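Local coordinates for protein subclass B3 metallo-beta-lactamase (Sphingobium indicum, PDB 7LUU) that probably hydrolyses beta-lactam antibiotics at an active site that holds two zinc ions, as a member of the B3 subclass of metallo-beta-lactamases, at residues S265-P268 and D269-G272; A287-S290 and R291-A295; V49-A52 and K53-A57; F248-S251 and Y252-M255; D161-F164 and D165-G168. One frame throughout, in Å; residues are numbered along the deposited sequence.

Interaction 1: S265-P268 and D269-G272; sequences SAHP and DNAG. With ZN (zinc ion), chain C.
The imidazole ring of H267 works through its rim: zinc at NE2, and two waters in the ring plane. N270 OD1 comes at the ring obliquely, while the H127 ring meets it almost squarely, the planes about 85° apart. The metal bond from H267 NE2 is 2.0 Å long, and D126, H127 and two waters also bind this ion. On the other nitrogen, H267 ND1 gives its N-H to water 2 at 2.9 Å. That water passes a hydrogen to D269 OD1, so the carboxylate reaches the ring only through solvent.

The backbone behind the ring is gathered at H267 O. S265 OG, anti to its own backbone N (chi1 168°), donates to that oxygen over 2.6 Å. N270 N donates to it over 3.0 Å, and the two donors arrive from opposite faces of the carbonyl plane. The next bond, A271 N to P268 O, repeats the same i to i+3 step, so the chain turns tightly straight after the metal ligand. Side chains close the turn: N270 CB sits 3.4 Å from S265 OG, and the methyl of A271 packs on S265 CB. Water 1 ties S265 OG, H267 N and N270 OD1 together, and N227 also bonds to that amide oxygen.

This turn follows strand 262-265, in the loop that brings the last zinc ligand into the site. With metal on one nitrogen and a carboxylate-bound water on the other, the imidazole is probably held against rotation, D269 acting through water 2 as a second-shell partner.

Interaction 2: A287-S290 and R291-A295; sequences AERS and RRLLA. With GOL (glycerol), chain B.
R291 and E288 meet one turn apart on helix 282-300, the last helix of the chain. The E288 chain runs out anti to its backbone N (chi1 -176°), then bends at chi2 back toward R291. Even so, the direct salt bridge is long, 3.6 Å from E288 OE1 to R291 NE. A glycerol, probably from the crystallisation liquor, fills in: its O1 donates to E288 OE1 and accepts from R291 NE over 2.7 Å. R291 NH1 donates to both O1 and O2 of the same molecule, so glycerol O1 and C1 lie at the guanidinium edge. Carboxylate and guanidinium planes are only 21° apart, nearly parallel groups bridged by the glycerol oxygen. The other oxygen, E288 OE2, rests 3.4 Å from R292 CG, without touching the R292 charge.

R292 folds back at chi3, laying its guanidinium face over R289 CA. Underneath run the usual i to i+4 backbone bonds, such as R292 N to E288 O.

R289, extended from CG to NE, reaches toward N270 and N227; N227 OD1 takes a hydrogen bond from NH2. Over one face of its guanidinium sits L293, with CD1 3.7 Å from R289 NH2.

Interaction 3: V49-A52 and K53-A57; sequences VERA and KEWLA. With SO4 (sulfate ion), chain E; SO4 (sulfate ion), chain D.
R51 and W55 run alongside each other in the same direction, one turn apart on the short N-terminal helix 49-55. Here the contact is close. R51 CB stands over one face of the indole, 3.9 Å from the centroid of the six-membered ring and 20° off its normal, a CH-pi contact. Further out, R51 CD reaches W55 CH2, while the guanidinium plane stays tilted 33° from the ring. The backbone bond W55 N to R51 O joins the same two residues. On the inner side the methyl of A52 packs against L56 CD1 at 3.9 Å, and A52 also meets L94 and Q96. The indole leans on L76 and D126, and the nearest atoms of the W55 and H267 side chains are about 4 Å apart, so the helix brings an aromatic wall to the zinc site.

The outer side faces solvent and is held by charge instead of packing. E50 bends at chi2 and K53 runs fully extended beside it, its ammonium meeting the carboxylate: K53 NZ to E50 OE2 is 2.8 Å, on the syn lone pair, with a weak second bond to OE1. The N-terminal end of the segment holds a sulfate, probably from the crystallisation liquor. E50 N and R51 N both donate to it, the latter to O3 at 2.8 Å.

The R51 guanidinium lies between this ion and a second sulfate, both at its edge; the chi3 bend (-80°) swings it there. NH1 is shared between the two ions, NH2 turns to the second, and NE bonds to O3 of the first over 2.9 Å.

Interaction 4: F248-S251 and Y252-M255; sequences FEAS and YRRM
F248 and Y252 sit one turn apart on helix 242-257, the helix of the beta-alpha-beta unit between strands 216-223 and 262-265. Their rings are inclined by 30° and offset, 6.0 Å between centroids, until little of one lies over the other. What meets is the far end of the tyrosine: Y252 OH lies 3.4 Å from F248 CD1, approaching the phenyl obliquely. Y252 itself folds back over its own helix, CG anti to the carbonyl carbon (chi1 -58°). Its face thereby covers the backbone of the preceding turn, and F248 O stands over the middle of the ring, 3.1 Å from its plane. That same oxygen accepts the hydrogen bond from Y252 N, so one carbonyl meets both the amide and the ring of one residue. Both aromatics face helix 282-300, where they pack on L294 and where Y252 OH is hydrogen-bonded to S290 OG.

S251 is also buried; its hydroxyl is hydrogen-bonded to P198 O and G247 O, which must share the one proton.

The outward face is built differently. R253 bends at chi3 (-66°) and lays its guanidinium flat over the helix, one face on E249 O and A250 CA. Its NE bonds to a glycerol, probably from the crystallisation liquor. The E249 carboxylate stays apart from it, with a weak, long ion pair to K246, while R253 NH1 meets E249 at its backbone O and at CB, 3.7 Å from the latter.

Interaction 5: D161-F164 and D165-G168; sequences DPQF and DYGG
Q163 reaches Y166 from its first side-chain atom onward. CB lies in the plane of the tyrosine ring, at its edge, 3.7 Å from Y166 CD2. One bond out, CG runs past the same edge, 4.1 Å from Y166 CE2. The chain stays extended beyond CG (chi2 -178°), which carries the amide up past the rim, NE2 well above the ring plane but not over its centre. At this tip NE2 is 3.9 Å from Y166 CD2, with the amide plane turned 82° from the ring. Both OE1 and NE2 are hydrogen-bonded to glycerol, probably from the crystallisation liquor. The side chain also rests on H124 and H200, two ligands of the first zinc, which places this edge beside the zinc site.

The backbone that presents Q163 is an Asx turn overlaid on a type I beta turn. D161 OD1 accepts from Q163 N at 2.8 Å, met from above the carboxylate plane, and D161 O accepts from F164 N. The other oxygen, D161 OD2, is hydrogen-bonded to H124 NE2 and H157 ND1, which makes the aspartate a second-shell partner of a zinc ligand.

From F164 the chain winds into a short 3-10 turn. Y166 N bonds to Q163 O over 3.0 Å, and G167 N follows on F164 O; G167 then leaves the turn with phi at +59°. Water 5 bridges P162 O and D165 N. D165 OD1 lies 3.4 Å from F164 CD2, while OD2 makes a salt bridge with R233.

How the interactions relate
Interactions 2 and 4 belong to two packed helices, S290 and L294 of one meeting Y252 and F248 of the other; each has residues buried toward the other, and R253 and R292 fold onto their own. Interactions 3 and 5 are surface contacts whose inner members, W55 and Q163, turn toward the metal site, one near each zinc. Interaction 1, partly buried, lies at the metal site and alone binds metal. It touches interaction 3 where H267 CE1 meets W55 NE1 at 3.9 Å, and interaction 2 where R289 packs on N270. In 2 glycerol spans a long salt bridge, in 3 charges meet sulfate and each other, rings and carbonyls dominate 4, and turn bonds with water shape 1 and 5.

Interaction 1: S265-P268 and D269-G272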
loop_
_atom_site.group_PDB
_atom_site.type_symbol
_atom_site.label_atom_id
_atom_site.label_comp_id
_atom_site.label_asym_id
_atom_site.label_seq_id
_atom_site.Cartn_x
_atom_site.Cartn_y
_atom_site.Cartn_z
ATOM N N SER A 265 3.504 1.633 -7.487
ATOM C CA SER A 265 4.275 1.335 -6.251
ATOM C C SER A 265 3.757 2.224 -5.107
ATOM O O SER A 265 3.574 3.415 -5.307
ATOM C CB SER A 265 5.766 1.666 -6.551
ATOM O OG SER A 265 6.511 1.661 -5.350
ATOM N N ALA A 266 3.558 1.663 -3.905
ATOM C CA ALA A 266 3.099 2.476 -2.752
ATOM C C ALA A 266 3.899 3.785 -2.583
ATOM O O ALA A 266 3.314 4.859 -2.422
ATOM C CB ALA A 266 3.218 1.662 -1.472
ATOM N N HIS A 267 5.235 3.731 -2.634
ATOM C CA HIS A 267 6.021 4.945 -2.862
ATOM C C HIS A 267 6.322 4.997 -4.358
ATOM O O HIS A 267 7.125 4.180 -4.826
ATOM C CB HIS A 267 7.348 4.840 -2.080
ATOM C CG HIS A 267 7.169 4.947 -0.591
ATOM N ND1 HIS A 267 7.155 6.172 0.057
ATOM C CD2 HIS A 267 6.937 4.017 0.351
ATOM C CE1 HIS A 267 6.968 5.975 1.344
ATOM N NE2 HIS A 267 6.787 4.678 1.555
ATOM N N PRO A 268 5.767 5.922 -5.133
ATOM C CA PRO A 268 5.877 5.787 -6.597
ATOM C C PRO A 268 7.320 5.946 -7.087
ATOM O O PRO A 268 7.689 5.288 -8.067
ATOM C CB PRO A 268 4.948 6.872 -7.132
ATOM C CG PRO A 268 4.684 7.779 -5.963
ATOM C CD PRO A 268 4.854 6.998 -4.693
ATOM N N ASP A 269 8.161 6.636 -6.348
ATOM C CA ASP A 269 9.559 6.782 -6.798
ATOM C C ASP A 269 10.331 5.464 -6.780
ATOM O O ASP A 269 11.334 5.311 -7.513
ATOM C CB ASP A 269 10.264 7.813 -5.941
ATOM C CG ASP A 269 9.971 7.651 -4.421
ATOM O OD1 ASP A 269 8.764 7.795 -3.936
ATOM O OD2 ASP A 269 10.999 7.418 -3.715
ATOM N N ASN A 270 9.868 4.475 -6.015
ATOM C CA ASN A 270 10.516 3.163 -6.055
ATOM C C ASN A 270 10.392 2.505 -7.414
ATOM O O ASN A 270 11.205 1.627 -7.754
ATOM C CB ASN A 270 9.884 2.183 -5.029
ATOM C CG ASN A 270 10.093 2.592 -3.575
ATOM O OD1 ASN A 270 9.562 1.919 -2.669
ATOM N ND2 ASN A 270 10.846 3.676 -3.342
ATOM N N ALA A 271 9.329 2.787 -8.153
ATOM C CA ALA A 271 9.161 2.215 -9.472
ATOM C C ALA A 271 9.693 3.150 -10.556
ATOM O O ALA A 271 9.656 2.798 -11.747
ATOM C CB ALA A 271 7.715 1.904 -9.752
ATOM N N GLY A 272 10.149 4.327 -10.192
ATOM C CA GLY A 272 10.705 5.129 -11.255
ATOM C C GLY A 272 10.045 6.475 -11.424
ATOM O O GLY A 272 9.389 6.969 -10.526
HETATM ZN ZN ZN C . 6.164 3.791 3.281
HETATM O O HOH W 1 6.789 1.269 -2.651
HETATM O O HOH W 2 8.005 8.539 -1.370
HETATM O O HOH W 3 6.372 2.958 5.368
HETATM O O HOH W 4 6.873 1.936 2.694
#

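Interaction 2: A287-S290 and R291-A295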
loop_
_atom_site.group_PDB
_atom_site.type_symbol
_atom_site.label_atom_id
_atom_site.label_comp_id
_atom_site.label_asym_id
_atom_site.label_seq_id
_atom_site.Cartn_x
_atom_site.Cartn_y
_atom_site.Cartn_z
ATOM N N ALA A 287 10.917 -5.997 -8.148
ATOM C CA ALA A 287 11.442 -7.005 -7.213
ATOM C C ALA A 287 12.963 -7.031 -7.238
ATOM O O ALA A 287 13.592 -7.151 -6.193
ATOM C CB ALA A 287 10.898 -8.372 -7.566
ATOM N N GLU A 288 13.574 -6.953 -8.426
ATOM C CA GLU A 288 15.039 -6.994 -8.489
ATOM C C GLU A 288 15.662 -5.813 -7.761
ATOM O O GLU A 288 16.725 -5.967 -7.123
ATOM C CB GLU A 288 15.529 -7.007 -9.932
ATOM C CG GLU A 288 17.068 -7.159 -10.000
ATOM C CD GLU A 288 17.585 -8.433 -9.282
ATOM O OE1 GLU A 288 16.963 -9.535 -9.387
ATOM O OE2 GLU A 288 18.613 -8.304 -8.574
ATOM N N ARG A 289 15.042 -4.618 -7.874
ATOM C CA ARG A 289 15.496 -3.446 -7.083
ATOM C C ARG A 289 15.546 -3.753 -5.597
ATOM O O ARG A 289 16.567 -3.461 -4.922
ATOM C CB ARG A 289 14.603 -2.203 -7.358
ATOM C CG ARG A 289 14.731 -1.021 -6.298
ATOM C CD ARG A 289 13.756 0.156 -6.504
ATOM N NE ARG A 289 14.127 1.267 -5.592
ATOM C CZ ARG A 289 13.737 1.326 -4.304
ATOM N NH1 ARG A 289 14.140 2.298 -3.495
ATOM N NH2 ARG A 289 12.914 0.391 -3.827
ATOM N N SER A 290 14.455 -4.367 -5.079
ATOM C CA SER A 290 14.403 -4.742 -3.667
ATOM C C SER A 290 15.468 -5.783 -3.348
ATOM O O SER A 290 16.174 -5.674 -2.344
ATOM C CB SER A 290 13.022 -5.281 -3.321
ATOM O OG SER A 290 13.021 -5.768 -1.982
ATOM N N ARG A 291 15.580 -6.806 -4.198
ATOM C CA ARG A 291 16.578 -7.842 -3.938
ATOM C C ARG A 291 17.949 -7.231 -3.799
ATOM O O ARG A 291 18.730 -7.636 -2.903
ATOM C CB ARG A 291 16.560 -8.892 -5.043
ATOM C CG ARG A 291 17.422 -10.117 -4.697
ATOM C CD ARG A 291 17.548 -10.995 -5.947
ATOM N NE ARG A 291 16.260 -11.533 -6.435
ATOM C CZ ARG A 291 15.657 -12.625 -5.963
ATOM N NH1 ARG A 291 14.510 -13.031 -6.519
ATOM N NH2 ARG A 291 16.181 -13.311 -4.936
ATOM N N ARG A 292 18.287 -6.272 -4.683
ATOM C CA ARG A 292 19.613 -5.650 -4.601
ATOM C C ARG A 292 19.784 -4.867 -3.301
ATOM O O ARG A 292 20.862 -4.900 -2.691
ATOM C CB ARG A 292 19.850 -4.725 -5.798
ATOM C CG ARG A 292 19.965 -5.496 -7.139
ATOM C CD ARG A 292 20.474 -4.576 -8.313
ATOM N NE ARG A 292 19.842 -3.238 -8.282
ATOM C CZ ARG A 292 18.746 -2.867 -8.960
ATOM N NH1 ARG A 292 18.148 -3.719 -9.798
ATOM N NH2 ARG A 292 18.256 -1.630 -8.804
ATOM N N LEU A 293 18.732 -4.161 -2.870
ATOM C CA LEU A 293 18.816 -3.428 -1.614
ATOM C C LEU A 293 18.979 -4.387 -0.428
ATOM O O LEU A 293 19.729 -4.075 0.512
ATOM C CB LEU A 293 17.571 -2.582 -1.385
ATOM C CG LEU A 293 17.482 -1.372 -2.343
ATOM C CD1 LEU A 293 16.057 -0.845 -2.215
ATOM C CD2 LEU A 293 18.475 -0.292 -2.025
ATOM N N LEU A 294 18.236 -5.504 -0.437
ATOM C CA LEU A 294 18.332 -6.498 0.648
ATOM C C LEU A 294 19.731 -7.088 0.697
ATOM O O LEU A 294 20.356 -7.180 1.763
ATOM C CB LEU A 294 17.301 -7.616 0.445
ATOM C CG LEU A 294 17.319 -8.676 1.557
ATOM C CD1 LEU A 294 17.029 -8.114 2.958
ATOM C CD2 LEU A 294 16.208 -9.719 1.226
ATOM N N ALA A 295 20.266 -7.444 -0.473
ATOM C CA ALA A 295 21.610 -8.020 -0.486
ATOM C C ALA A 295 22.609 -7.049 0.116
ATOM O O ALA A 295 23.568 -7.458 0.816
ATOM C CB ALA A 295 22.018 -8.371 -1.934
HETATM C C1 GOL B . 13.564 -10.707 -9.314
HETATM O O1 GOL B . 14.627 -10.726 -8.381
HETATM C C2 GOL B . 12.512 -11.767 -8.840
HETATM O O2 GOL B . 13.039 -13.047 -8.752
HETATM C C3 GOL B . 11.330 -11.678 -9.824
HETATM O O3 GOL B . 11.836 -11.990 -11.088
#

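Interaction 3: V49-A52 and K53-A57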
loop_
_atom_site.group_PDB
_atom_site.type_symbol
_atom_site.label_atom_id
_atom_site.label_comp_id
_atom_site.label_asym_id
_atom_site.label_seq_id
_atom_site.Cartn_x
_atom_site.Cartn_y
_atom_site.Cartn_z
ATOM N N VAL A 49 5.107 16.255 9.763
ATOM C CA VAL A 49 4.713 17.415 8.983
ATOM C C VAL A 49 5.829 17.865 8.053
ATOM O O VAL A 49 5.572 18.297 6.918
ATOM C CB VAL A 49 4.263 18.506 9.969
ATOM C CG1 VAL A 49 4.020 19.794 9.204
ATOM C CG2 VAL A 49 2.975 18.069 10.680
ATOM N N GLU A 50 7.096 17.729 8.455
ATOM C CA GLU A 50 8.190 18.113 7.559
ATOM C C GLU A 50 8.300 17.152 6.362
ATOM O O GLU A 50 8.340 17.591 5.193
ATOM C CB GLU A 50 9.500 18.147 8.350
ATOM C CG GLU A 50 9.603 19.337 9.273
ATOM C CD GLU A 50 9.248 20.638 8.569
ATOM O OE1 GLU A 50 8.366 21.363 9.104
ATOM O OE2 GLU A 50 9.831 20.899 7.469
ATOM N N ARG A 51 8.298 15.845 6.635
ATOM C CA ARG A 51 8.341 14.866 5.558
ATOM C C ARG A 51 7.118 14.957 4.669
ATOM O O ARG A 51 7.194 14.618 3.473
ATOM C CB ARG A 51 8.437 13.459 6.139
ATOM C CG ARG A 51 9.877 13.204 6.628
ATOM C CD ARG A 51 9.980 11.915 7.395
ATOM N NE ARG A 51 9.485 12.180 8.764
ATOM C CZ ARG A 51 9.428 11.251 9.692
ATOM N NH1 ARG A 51 8.922 11.563 10.890
ATOM N NH2 ARG A 51 9.832 10.006 9.369
ATOM N N ALA A 52 5.973 15.373 5.248
ATOM C CA ALA A 52 4.738 15.480 4.495
ATOM C C ALA A 52 4.808 16.550 3.405
ATOM O O ALA A 52 4.055 16.439 2.412
ATOM C CB ALA A 52 3.535 15.719 5.457
ATOM N N LYS A 53 5.713 17.552 3.528
ATOM C CA LYS A 53 5.826 18.548 2.459
ATOM C C LYS A 53 6.195 17.896 1.132
ATOM O O LYS A 53 5.728 18.337 0.071
ATOM C CB LYS A 53 6.854 19.621 2.839
ATOM C CG LYS A 53 6.425 20.403 4.044
ATOM C CD LYS A 53 7.557 21.304 4.573
ATOM C CE LYS A 53 7.084 22.104 5.767
ATOM N NZ LYS A 53 8.260 22.889 6.309
ATOM N N GLU A 54 7.040 16.865 1.166
ATOM C CA GLU A 54 7.374 16.089 -0.015
ATOM C C GLU A 54 6.358 14.982 -0.287
ATOM O O GLU A 54 5.908 14.812 -1.437
ATOM C CB GLU A 54 8.754 15.443 0.121
ATOM C CG GLU A 54 9.878 16.425 0.334
ATOM C CD GLU A 54 11.062 16.128 -0.545
ATOM O OE1 GLU A 54 11.421 17.041 -1.321
ATOM O OE2 GLU A 54 11.621 14.990 -0.474
ATOM N N TRP A 55 6.063 14.161 0.728
ATOM C CA TRP A 55 5.172 13.024 0.520
ATOM C C TRP A 55 3.826 13.467 -0.024
ATOM O O TRP A 55 3.248 12.784 -0.868
ATOM C CB TRP A 55 4.899 12.285 1.839
ATOM C CG TRP A 55 5.928 11.310 2.257
ATOM C CD1 TRP A 55 6.781 10.593 1.464
ATOM C CD2 TRP A 55 6.157 10.876 3.605
ATOM N NE1 TRP A 55 7.553 9.738 2.260
ATOM C CE2 TRP A 55 7.182 9.909 3.574
ATOM C CE3 TRP A 55 5.599 11.236 4.847
ATOM C CZ2 TRP A 55 7.646 9.284 4.750
ATOM C CZ3 TRP A 55 6.089 10.633 6.022
ATOM C CH2 TRP A 55 7.087 9.659 5.946
ATOM N N LEU A 56 3.275 14.562 0.515
ATOM C CA LEU A 56 1.915 14.947 0.179
ATOM C C LEU A 56 1.888 16.084 -0.852
ATOM O O LEU A 56 0.865 16.725 -1.039
ATOM C CB LEU A 56 1.164 15.383 1.452
ATOM C CG LEU A 56 1.062 14.271 2.480
ATOM C CD1 LEU A 56 0.176 14.756 3.672
ATOM C CD2 LEU A 56 0.428 13.019 1.893
ATOM N N ALA A 57 2.995 16.308 -1.571
ATOM C CA ALA A 57 2.922 17.327 -2.613
ATOM C C ALA A 57 1.782 16.981 -3.586
ATOM O O ALA A 57 1.606 15.816 -3.967
ATOM C CB ALA A 57 4.276 17.403 -3.334
HETATM S S SO4 E . 8.868 15.309 10.633
HETATM O O1 SO4 E . 8.538 14.294 11.635
HETATM O O2 SO4 E . 10.305 15.655 10.679
HETATM O O3 SO4 E . 8.633 14.859 9.243
HETATM O O4 SO4 E . 8.123 16.494 10.949
HETATM S S SO4 D . 9.316 7.919 12.503
HETATM O O1 SO4 D . 9.741 7.954 13.901
HETATM O O2 SO4 D . 10.465 8.007 11.599
HETATM O O3 SO4 D . 8.656 6.623 12.297
HETATM O O4 SO4 D . 8.399 9.038 12.227
#

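Interaction 4: F248-S251 and Y252-M255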
loop_
_atom_site.group_PDB
_atom_site.type_symbol
_atom_site.label_atom_id
_atom_site.label_comp_id
_atom_site.label_asym_id
_atom_site.label_seq_id
_atom_site.Cartn_x
_atom_site.Cartn_y
_atom_site.Cartn_z
ATOM N N PHE A 248 10.776 -11.837 2.203
ATOM C CA PHE A 248 11.241 -11.151 0.999
ATOM C C PHE A 248 11.413 -12.129 -0.163
ATOM O O PHE A 248 11.046 -11.799 -1.309
ATOM C CB PHE A 248 12.580 -10.449 1.253
ATOM C CG PHE A 248 12.449 -9.022 1.768
ATOM C CD1 PHE A 248 11.841 -8.034 1.010
ATOM C CD2 PHE A 248 12.915 -8.688 3.070
ATOM C CE1 PHE A 248 11.708 -6.699 1.514
ATOM C CE2 PHE A 248 12.738 -7.395 3.576
ATOM C CZ PHE A 248 12.200 -6.424 2.797
ATOM N N GLU A 249 11.955 -13.319 0.113
ATOM C CA GLU A 249 12.170 -14.271 -0.974
ATOM C C GLU A 249 10.840 -14.666 -1.594
ATOM O O GLU A 249 10.723 -14.735 -2.824
ATOM C CB GLU A 249 12.929 -15.497 -0.458
ATOM C CG GLU A 249 14.305 -15.136 0.060
ATOM C CD GLU A 249 14.985 -16.244 0.909
ATOM O OE1 GLU A 249 14.418 -17.352 1.102
ATOM O OE2 GLU A 249 16.118 -15.978 1.373
ATOM N N ALA A 250 9.802 -14.863 -0.759
ATOM C CA ALA A 250 8.487 -15.221 -1.300
ATOM C C ALA A 250 7.897 -14.073 -2.098
ATOM O O ALA A 250 7.290 -14.279 -3.160
ATOM C CB ALA A 250 7.536 -15.570 -0.155
ATOM N N SER A 251 8.133 -12.851 -1.636
ATOM C CA SER A 251 7.660 -11.678 -2.363
ATOM C C SER A 251 8.301 -11.576 -3.743
ATOM O O SER A 251 7.623 -11.196 -4.711
ATOM C CB SER A 251 7.982 -10.423 -1.577
ATOM O OG SER A 251 7.159 -10.382 -0.418
ATOM N N TYR A 252 9.603 -11.849 -3.843
ATOM C CA TYR A 252 10.260 -11.741 -5.139
ATOM C C TYR A 252 9.688 -12.766 -6.103
ATOM O O TYR A 252 9.471 -12.459 -7.283
ATOM C CB TYR A 252 11.773 -11.920 -4.988
ATOM C CG TYR A 252 12.391 -10.943 -4.052
ATOM C CD1 TYR A 252 11.836 -9.689 -3.875
ATOM C CD2 TYR A 252 13.554 -11.302 -3.328
ATOM C CE1 TYR A 252 12.403 -8.781 -2.989
ATOM C CE2 TYR A 252 14.158 -10.398 -2.451
ATOM C CZ TYR A 252 13.581 -9.118 -2.304
ATOM O OH TYR A 252 14.182 -8.238 -1.417
ATOM N N ARG A 253 9.408 -13.978 -5.601
ATOM C CA ARG A 253 8.821 -15.030 -6.436
ATOM C C ARG A 253 7.413 -14.640 -6.881
ATOM O O ARG A 253 7.074 -14.778 -8.074
ATOM C CB ARG A 253 8.763 -16.377 -5.693
ATOM C CG ARG A 253 10.151 -17.007 -5.367
ATOM C CD ARG A 253 10.069 -18.481 -4.823
ATOM N NE ARG A 253 9.427 -18.603 -3.512
ATOM C CZ ARG A 253 10.076 -18.504 -2.341
ATOM N NH1 ARG A 253 11.384 -18.278 -2.310
ATOM N NH2 ARG A 253 9.421 -18.633 -1.219
ATOM N N ARG A 254 6.635 -14.055 -5.964
ATOM C CA ARG A 254 5.286 -13.597 -6.298
ATOM C C ARG A 254 5.356 -12.506 -7.342
ATOM O O ARG A 254 4.633 -12.536 -8.356
ATOM C CB ARG A 254 4.559 -13.081 -5.050
ATOM C CG ARG A 254 3.236 -12.357 -5.363
ATOM C CD ARG A 254 2.259 -13.367 -6.015
ATOM N NE ARG A 254 2.158 -14.553 -5.160
ATOM C CZ ARG A 254 2.074 -15.808 -5.604
ATOM N NH1 ARG A 254 2.050 -16.069 -6.916
ATOM N NH2 ARG A 254 2.045 -16.823 -4.745
ATOM N N MET A 255 6.187 -11.487 -7.086
ATOM C CA MET A 255 6.232 -10.347 -8.004
ATOM C C MET A 255 6.770 -10.744 -9.388
ATOM O O MET A 255 6.368 -10.162 -10.393
ATOM C CB MET A 255 7.095 -9.237 -7.381
ATOM C CG MET A 255 6.411 -8.594 -6.209
ATOM S SD MET A 255 4.843 -7.718 -6.594
ATOM C CE MET A 255 5.506 -6.460 -7.595
#

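Interaction 5: D161-F164 and D165-G168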
loop_
_atom_site.group_PDB
_atom_site.type_symbol
_atom_site.label_atom_id
_atom_site.label_comp_id
_atom_site.label_asym_id
_atom_site.label_seq_id
_atom_site.Cartn_x
_atom_site.Cartn_y
_atom_site.Cartn_z
ATOM N N ASP A 161 8.140 -6.136 13.623
ATOM C CA ASP A 161 8.321 -5.160 12.564
ATOM C C ASP A 161 9.748 -4.658 12.621
ATOM O O ASP A 161 10.219 -4.313 13.717
ATOM C CB ASP A 161 7.313 -4.032 12.828
ATOM C CG ASP A 161 7.290 -2.952 11.771
ATOM O OD1 ASP A 161 8.283 -2.665 11.117
ATOM O OD2 ASP A 161 6.200 -2.365 11.650
ATOM N N PRO A 162 10.475 -4.637 11.492
ATOM C CA PRO A 162 11.852 -4.085 11.511
ATOM C C PRO A 162 11.915 -2.671 12.056
ATOM O O PRO A 162 12.954 -2.272 12.567
ATOM C CB PRO A 162 12.283 -4.112 10.024
ATOM C CG PRO A 162 11.504 -5.303 9.389
ATOM C CD PRO A 162 10.127 -5.184 10.164
ATOM N N GLN A 163 10.813 -1.904 11.998
ATOM C CA GLN A 163 10.807 -0.529 12.480
ATOM C C GLN A 163 10.152 -0.412 13.859
ATOM O O GLN A 163 9.859 0.698 14.292
ATOM C CB GLN A 163 10.100 0.398 11.482
ATOM C CG GLN A 163 10.863 0.489 10.160
ATOM C CD GLN A 163 10.228 1.408 9.176
ATOM O OE1 GLN A 163 9.846 1.000 8.043
ATOM N NE2 GLN A 163 10.134 2.663 9.555
ATOM N N PHE A 164 10.002 -1.525 14.584
ATOM C CA PHE A 164 9.406 -1.472 15.940
ATOM C C PHE A 164 10.049 -0.402 16.838
ATOM O O PHE A 164 9.343 0.367 17.544
ATOM C CB PHE A 164 9.530 -2.864 16.565
ATOM C CG PHE A 164 9.045 -2.914 17.973
ATOM C CD1 PHE A 164 7.678 -2.855 18.243
ATOM C CD2 PHE A 164 9.951 -3.021 19.073
ATOM C CE1 PHE A 164 7.213 -2.882 19.560
ATOM C CE2 PHE A 164 9.471 -3.049 20.381
ATOM C CZ PHE A 164 8.103 -3.001 20.623
ATOM N N ASP A 165 11.378 -0.299 16.825
ATOM C CA ASP A 165 12.016 0.591 17.809
ATOM C C ASP A 165 11.723 2.070 17.551
ATOM O O ASP A 165 12.055 2.930 18.393
ATOM C CB ASP A 165 13.542 0.345 17.795
ATOM C CG ASP A 165 13.933 -0.917 18.496
ATOM O OD1 ASP A 165 13.055 -1.593 19.074
ATOM O OD2 ASP A 165 15.128 -1.277 18.462
ATOM N N TYR A 166 11.116 2.413 16.436
ATOM C CA TYR A 166 10.767 3.819 16.198
ATOM C C TYR A 166 9.585 4.238 17.032
ATOM O O TYR A 166 9.393 5.450 17.251
ATOM C CB TYR A 166 10.416 4.090 14.729
ATOM C CG TYR A 166 11.627 4.233 13.859
ATOM C CD1 TYR A 166 12.473 5.335 13.982
ATOM C CD2 TYR A 166 11.924 3.297 12.911
ATOM C CE1 TYR A 166 13.586 5.482 13.168
ATOM C CE2 TYR A 166 13.032 3.428 12.105
ATOM C CZ TYR A 166 13.859 4.503 12.238
ATOM O OH TYR A 166 14.950 4.587 11.407
ATOM N N GLY A 167 8.799 3.272 17.493
ATOM C CA GLY A 167 7.626 3.521 18.322
ATOM C C GLY A 167 6.600 4.419 17.633
ATOM O O GLY A 167 6.425 4.407 16.397
ATOM N N GLY A 168 5.853 5.176 18.441
ATOM C CA GLY A 168 4.814 6.033 17.882
ATOM C C GLY A 168 3.448 5.348 17.842
ATOM O O GLY A 168 3.294 4.136 18.088
HETATM O O HOH W 5 13.101 -2.239 15.429
#